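Local coordinates for protein aerobactin synthase IucA (Klebsiella pneumoniae subsp. pneumoniae, PDB 5JM8) that probably joins citrate to N6-acetyl-N6-hydroxylysine, spending ATP, as one step in the assembly of the siderophore aerobactin, at residues L23-K28 with I563-A568; L179-V184 with R204-N209. All blocks are in the same frame, centred on the assembly; numbering follows the deposited sequence.

Contact 1: L23-K28 with I563-A568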
loop_
_atom_site.group_PDB
_atom_site.type_symbol
_atom_site.label_atom_id
_atom_site.label_comp_id
_atom_site.label_asym_id
_atom_site.label_seq_id
_atom_site.Cartn_x
_atom_site.Cartn_y
_atom_site.Cartn_z
ATOM N N LEU A 23 31.412 13.034 -31.262
ATOM C CA LEU A 23 32.406 13.460 -32.243
ATOM C C LEU A 23 33.178 12.276 -32.834
ATOM O O LEU A 23 33.340 12.180 -34.050
ATOM C CB LEU A 23 33.385 14.449 -31.603
ATOM C CG LEU A 23 34.537 14.955 -32.478
ATOM C CD1 LEU A 23 34.020 15.773 -33.652
ATOM C CD2 LEU A 23 35.515 15.769 -31.647
ATOM N N VAL A 24 33.654 11.386 -31.970
ATOM C CA VAL A 24 34.464 10.247 -32.394
ATOM C C VAL A 24 33.710 9.332 -33.362
ATOM O O VAL A 24 34.312 8.709 -34.237
ATOM C CB VAL A 24 34.935 9.425 -31.171
ATOM C CG1 VAL A 24 35.509 8.077 -31.594
ATOM C CG2 VAL A 24 35.966 10.207 -30.380
ATOM N N ARG A 25 32.396 9.242 -33.196
ATOM C CA ARG A 25 31.576 8.412 -34.070
ATOM C C ARG A 25 31.425 9.026 -35.462
ATOM O O ARG A 25 31.357 8.306 -36.458
ATOM C CB ARG A 25 30.193 8.193 -33.449
ATOM C CG ARG A 25 29.183 7.541 -34.388
ATOM C CD ARG A 25 27.859 7.290 -33.695
ATOM N NE ARG A 25 27.926 6.158 -32.777
ATOM C CZ ARG A 25 26.907 5.733 -32.037
ATOM N NH1 ARG A 25 25.736 6.350 -32.100
ATOM N NH2 ARG A 25 27.062 4.694 -31.231
ATOM N N GLU A 26 31.374 10.352 -35.525
ATOM C CA GLU A 26 31.071 11.051 -36.772
ATOM C C GLU A 26 32.323 11.532 -37.504
ATOM O O GLU A 26 32.224 12.239 -38.510
ATOM C CB GLU A 26 30.148 12.239 -36.492
ATOM C CG GLU A 26 28.856 11.840 -35.796
ATOM C CD GLU A 26 27.909 13.003 -35.585
ATOM O OE1 GLU A 26 28.044 14.021 -36.295
ATOM O OE2 GLU A 26 27.030 12.896 -34.704
ATOM N N THR A 27 33.493 11.148 -37.001
ATOM C CA THR A 27 34.757 11.495 -37.642
ATOM C C THR A 27 35.653 10.271 -37.808
ATOM O O THR A 27 35.589 9.325 -37.020
ATOM C CB THR A 27 35.534 12.564 -36.842
ATOM O OG1 THR A 27 35.992 12.010 -35.602
ATOM C CG2 THR A 27 34.660 13.778 -36.570
ATOM N N LYS A 28 36.483 10.304 -38.848
ATOM C CA LYS A 28 37.500 9.285 -39.077
ATOM C C LYS A 28 38.876 9.897 -38.831
ATOM O O LYS A 28 39.904 9.293 -39.135
ATOM C CB LYS A 28 37.394 8.725 -40.499
ATOM C CG LYS A 28 36.048 8.067 -40.813
ATOM C CD LYS A 28 35.867 6.756 -40.051
ATOM C CE LYS A 28 34.535 6.093 -40.375
ATOM N NZ LYS A 28 33.375 6.881 -39.871
ATOM N N ILE A 563 26.322 15.406 -42.657
ATOM C CA ILE A 563 25.124 15.311 -41.826
ATOM C C ILE A 563 24.741 13.848 -41.647
ATOM O O ILE A 563 24.245 13.444 -40.594
ATOM C CB ILE A 563 23.927 16.092 -42.439
ATOM C CG1 ILE A 563 22.803 16.240 -41.413
ATOM C CG2 ILE A 563 23.406 15.410 -43.707
ATOM C CD1 ILE A 563 23.102 17.238 -40.329
ATOM N N TYR A 564 24.987 13.068 -42.695
ATOM C CA TYR A 564 24.719 11.637 -42.695
ATOM C C TYR A 564 26.016 10.875 -42.944
ATOM O O TYR A 564 26.764 11.209 -43.863
ATOM C CB TYR A 564 23.683 11.291 -43.764
ATOM N N PHE A 565 26.283 9.858 -42.127
ATOM C CA PHE A 565 27.533 9.111 -42.226
ATOM C C PHE A 565 27.311 7.601 -42.208
ATOM O O PHE A 565 26.321 7.107 -41.666
ATOM C CB PHE A 565 28.476 9.509 -41.091
ATOM C CG PHE A 565 27.994 9.095 -39.732
ATOM C CD1 PHE A 565 27.156 9.918 -39.002
ATOM C CD2 PHE A 565 28.382 7.883 -39.183
ATOM C CE1 PHE A 565 26.712 9.541 -37.750
ATOM C CE2 PHE A 565 27.942 7.500 -37.933
ATOM C CZ PHE A 565 27.106 8.330 -37.214
ATOM N N ASP A 566 28.255 6.876 -42.801
ATOM C CA ASP A 566 28.171 5.427 -42.900
ATOM C C ASP A 566 28.688 4.760 -41.635
ATOM O O ASP A 566 29.805 5.024 -41.185
ATOM C CB ASP A 566 28.952 4.940 -44.117
ATOM C CG ASP A 566 28.511 5.622 -45.393
ATOM O OD1 ASP A 566 27.371 6.133 -45.425
ATOM O OD2 ASP A 566 29.300 5.653 -46.361
ATOM N N PHE A 567 27.857 3.887 -41.077
ATOM C CA PHE A 567 28.143 3.219 -39.817
ATOM C C PHE A 567 28.525 1.767 -40.068
ATOM O O PHE A 567 27.714 0.977 -40.556
ATOM C CB PHE A 567 26.928 3.309 -38.891
ATOM C CG PHE A 567 27.097 2.590 -37.584
ATOM C CD1 PHE A 567 27.824 3.162 -36.555
ATOM C CD2 PHE A 567 26.514 1.350 -37.379
ATOM C CE1 PHE A 567 27.976 2.507 -35.348
ATOM C CE2 PHE A 567 26.662 0.690 -36.174
ATOM C CZ PHE A 567 27.393 1.270 -35.157
ATOM N N ALA A 568 29.769 1.426 -39.745
ATOM C CA ALA A 568 30.275 0.075 -39.947
ATOM C C ALA A 568 29.469 -0.935 -39.139
ATOM O O ALA A 568 29.425 -0.868 -37.913
ATOM C CB ALA A 568 31.744 0.000 -39.576
HETATM O O HOH W 1 31.719 7.171 -42.715
#
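Arg25 and Glu26 meet the ring of Phe565 where the end of helix 14-26 packs on the run of chain leading into strand 566-568, half of a small two-stranded antiparallel sheet with 538-540. The case illustrates how one arginine can serve two purposes along its length. From CB the chain leaves with CG anti to the backbone N (chi1 170°), which lays its methylene groups across Phe565. CG lies 3.6 Å from Phe565 CZ, and the next carbon, CD, is 3.7 Å from that same CZ. A bend at the third torsion (-75°) then sets the guanidinium among partners outside the two segments. NE skirts Phe567 at 4.5 Å from its CE1 and is hydrogen-bonded to Gln61, NH2 bonds to the carbonyl of Thr60, and the guanidinium makes a cation-pi pair with Phe151. The hydrocarbon thus packs while Thr60 and Gln61 grip the polar end from a neighbouring loop.

Glu26 divides its work likewise: its CG touches Phe565 CE1 at 3.7 Å, while its carboxylate accepts a hydrogen bond from the backbone N of Phe545, at the start of helix 545-549. No direct hydrogen bond joins the two segments. At the exposed margin a water bridges them, accepting a weak bond from Lys28 NZ at 3.3 Å and donating to Asp566 O at 3.3 Å.

Contact 2: L179-V184 with R204-N209; sequences LRWFAV and RFAAEN
Between Leu179 and Trp181 on one side and Phe205, Ala206 and Asn209 on the other, the axes of strand segment 179-184 and helix segment 204-209 approach to 11.6 Å, with 131° between their N-to-C directions. This is a helix laid on an antiparallel sheet: strand 177-185 is the middle one of three, between 221-226 and 249-255, and helix 198-209 lies against it. Spaced two apart on the strand, Leu179 and Trp181 both present their side chains to the helix, an example of how a strand offers every second residue to one layer.

Trp181 buries the most surface of any residue here. Its six-membered ring meets Phe205 rim to rim, neither ring lying over the other's face, with CH2 3.5 Å from Phe205 CE2. The two ring planes are inclined by 44°. CZ3 rests 3.9 Å from Ala206 CB, and Asn209 CB comes to the ring edge near CZ2 at 4.1 Å. The indole NE1 is satisfied by the carbonyl of Ala255 on the adjacent strand.

Phe205 has CG anti to its amide nitrogen (chi1 -175°), which brings the far rim of the ring close to the strand, where Leu179 CD1 approaches its edge in plane, 3.6 Å from CE2. The ring's other neighbours include Ile277 of strand 275-284. Ala207, whose CB points away from the strand, packs on Ala207 of the second subunit, so the helix lies between the sheet and that subunit. An amide nitrogen lies over one face of Phe205: Asn209 ND2 sits 3.3 Å above the ring centre while making a moderately bent hydrogen bond of 2.7 Å to Phe205 O.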
loop_
_atom_site.group_PDB
_atom_site.type_symbol
_atom_site.label_atom_id
_atom_site.label_comp_id
_atom_site.label_asym_id
_atom_site.label_seq_id
_atom_site.Cartn_x
_atom_site.Cartn_y
_atom_site.Cartn_z
ATOM N N LEU A 179 -1.300 20.801 -12.885
ATOM C CA LEU A 179 -1.515 21.465 -14.165
ATOM C C LEU A 179 -2.121 22.847 -13.983
ATOM O O LEU A 179 -2.687 23.154 -12.937
ATOM C CB LEU A 179 -2.434 20.634 -15.062
ATOM C CG LEU A 179 -1.924 19.271 -15.519
ATOM C CD1 LEU A 179 -2.956 18.616 -16.421
ATOM C CD2 LEU A 179 -0.591 19.406 -16.233
ATOM N N ARG A 180 -1.989 23.673 -15.015
ATOM C CA ARG A 180 -2.715 24.928 -15.100
ATOM C C ARG A 180 -4.006 24.657 -15.859
ATOM O O ARG A 180 -4.037 23.789 -16.731
ATOM C CB ARG A 180 -1.879 25.998 -15.798
ATOM C CG ARG A 180 -2.517 27.371 -15.827
ATOM C CD ARG A 180 -1.564 28.380 -16.429
ATOM N NE ARG A 180 -2.096 29.739 -16.407
ATOM C CZ ARG A 180 -1.999 30.566 -15.373
ATOM N NH1 ARG A 180 -1.397 30.181 -14.255
ATOM N NH2 ARG A 180 -2.510 31.785 -15.457
ATOM N N TRP A 181 -5.066 25.389 -15.530
ATOM C CA TRP A 181 -6.386 25.099 -16.084
ATOM C C TRP A 181 -7.124 26.346 -16.560
ATOM O O TRP A 181 -7.160 27.359 -15.862
ATOM C CB TRP A 181 -7.238 24.377 -15.040
ATOM C CG TRP A 181 -6.703 23.033 -14.637
ATOM C CD1 TRP A 181 -5.811 22.769 -13.638
ATOM C CD2 TRP A 181 -7.036 21.767 -15.220
ATOM N NE1 TRP A 181 -5.567 21.419 -13.565
ATOM C CE2 TRP A 181 -6.307 20.782 -14.527
ATOM C CE3 TRP A 181 -7.879 21.373 -16.263
ATOM C CZ2 TRP A 181 -6.396 19.429 -14.841
ATOM C CZ3 TRP A 181 -7.965 20.031 -16.575
ATOM C CH2 TRP A 181 -7.230 19.074 -15.866
ATOM N N PHE A 182 -7.707 26.255 -17.755
ATOM C CA PHE A 182 -8.576 27.300 -18.289
ATOM C C PHE A 182 -10.000 26.789 -18.437
ATOM O O PHE A 182 -10.218 25.672 -18.909
ATOM C CB PHE A 182 -8.093 27.789 -19.660
ATOM C CG PHE A 182 -6.798 28.555 -19.633
ATOM C CD1 PHE A 182 -6.182 28.903 -18.440
ATOM C CD2 PHE A 182 -6.201 28.936 -20.821
ATOM C CE1 PHE A 182 -4.993 29.608 -18.439
ATOM C CE2 PHE A 182 -5.013 29.638 -20.825
ATOM C CZ PHE A 182 -4.410 29.976 -19.634
ATOM N N ALA A 183 -10.969 27.609 -18.045
ATOM C CA ALA A 183 -12.353 27.375 -18.433
ATOM C C ALA A 183 -12.550 28.025 -19.796
ATOM O O ALA A 183 -12.355 29.231 -19.944
ATOM C CB ALA A 183 -13.319 27.936 -17.410
ATOM N N VAL A 184 -12.915 27.216 -20.786
ATOM C CA VAL A 184 -12.953 27.662 -22.174
ATOM C C VAL A 184 -14.282 27.328 -22.844
ATOM O O VAL A 184 -14.790 26.215 -22.708
ATOM C CB VAL A 184 -11.813 27.016 -22.990
ATOM C CG1 VAL A 184 -11.817 27.527 -24.424
ATOM C CG2 VAL A 184 -10.469 27.279 -22.331
ATOM N N ARG A 204 -13.666 13.787 -18.149
ATOM C CA ARG A 204 -13.037 12.708 -17.394
ATOM C C ARG A 204 -11.675 13.138 -16.871
ATOM O O ARG A 204 -11.367 12.956 -15.695
ATOM C CB ARG A 204 -12.877 11.454 -18.258
ATOM C CG ARG A 204 -12.473 10.213 -17.469
ATOM C CD ARG A 204 -12.162 9.034 -18.379
ATOM N NE ARG A 204 -10.887 9.187 -19.073
ATOM C CZ ARG A 204 -10.434 8.346 -19.998
ATOM N NH1 ARG A 204 -9.260 8.560 -20.575
ATOM N NH2 ARG A 204 -11.155 7.290 -20.346
ATOM N N PHE A 205 -10.868 13.712 -17.758
ATOM C CA PHE A 205 -9.511 14.122 -17.418
ATOM C C PHE A 205 -9.518 15.164 -16.305
ATOM O O PHE A 205 -8.757 15.063 -15.346
ATOM C CB PHE A 205 -8.796 14.673 -18.656
ATOM C CG PHE A 205 -7.350 15.017 -18.423
ATOM C CD1 PHE A 205 -6.363 14.058 -18.580
ATOM C CD2 PHE A 205 -6.979 16.298 -18.052
ATOM C CE1 PHE A 205 -5.033 14.370 -18.370
ATOM C CE2 PHE A 205 -5.650 16.616 -17.840
ATOM C CZ PHE A 205 -4.677 15.650 -17.998
ATOM N N ALA A 206 -10.390 16.157 -16.434
ATOM C CA ALA A 206 -10.499 17.209 -15.433
ATOM C C ALA A 206 -11.033 16.659 -14.118
ATOM O O ALA A 206 -10.655 17.120 -13.041
ATOM C CB ALA A 206 -11.395 18.322 -15.937
ATOM N N ALA A 207 -11.910 15.666 -14.213
ATOM C CA ALA A 207 -12.546 15.089 -13.037
ATOM C C ALA A 207 -11.564 14.287 -12.191
ATOM O O ALA A 207 -11.594 14.358 -10.966
ATOM C CB ALA A 207 -13.710 14.211 -13.453
ATOM N N GLU A 208 -10.694 13.526 -12.847
ATOM C CA GLU A 208 -9.782 12.644 -12.131
ATOM C C GLU A 208 -8.435 13.304 -11.836
ATOM O O GLU A 208 -7.561 12.679 -11.234
ATOM C CB GLU A 208 -9.572 11.347 -12.923
ATOM C CG GLU A 208 -8.808 11.500 -14.224
ATOM C CD GLU A 208 -8.740 10.203 -15.013
ATOM O OE1 GLU A 208 -9.418 9.231 -14.617
ATOM O OE2 GLU A 208 -8.002 10.153 -16.022
ATOM N N ASN A 209 -8.270 14.561 -12.248
ATOM C CA ASN A 209 -7.022 15.289 -12.016
ATOM C C ASN A 209 -7.201 16.572 -11.214
ATOM O O ASN A 209 -6.351 16.917 -10.393
ATOM C CB ASN A 209 -6.349 15.620 -13.345
ATOM C CG ASN A 209 -5.725 14.406 -13.993
ATOM O OD1 ASN A 209 -4.745 13.858 -13.489
ATOM N ND2 ASN A 209 -6.288 13.975 -15.116
#

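Overall arrangement
The two contacts lie on opposite sides of the chain's centre, 47 Å apart between centres and about 33 Å between nearest atoms, and they share no helix or sheet. Along the chain, contact 2 is nested inside the long loop that contact 1 closes: 23-28 comes first, then the locally joined pair 179-184 and 204-209, and finally 563-568. Contact 1 therefore closes the chain's two terminal regions on each other beside the nucleotide site, with ATP about 9 Å from the side chain of Arg25. Contact 2 ties neighbouring elements of the IucA/IucC region, with ATP about 13 Å from the side chain of Leu179, and adjoins a subunit interface.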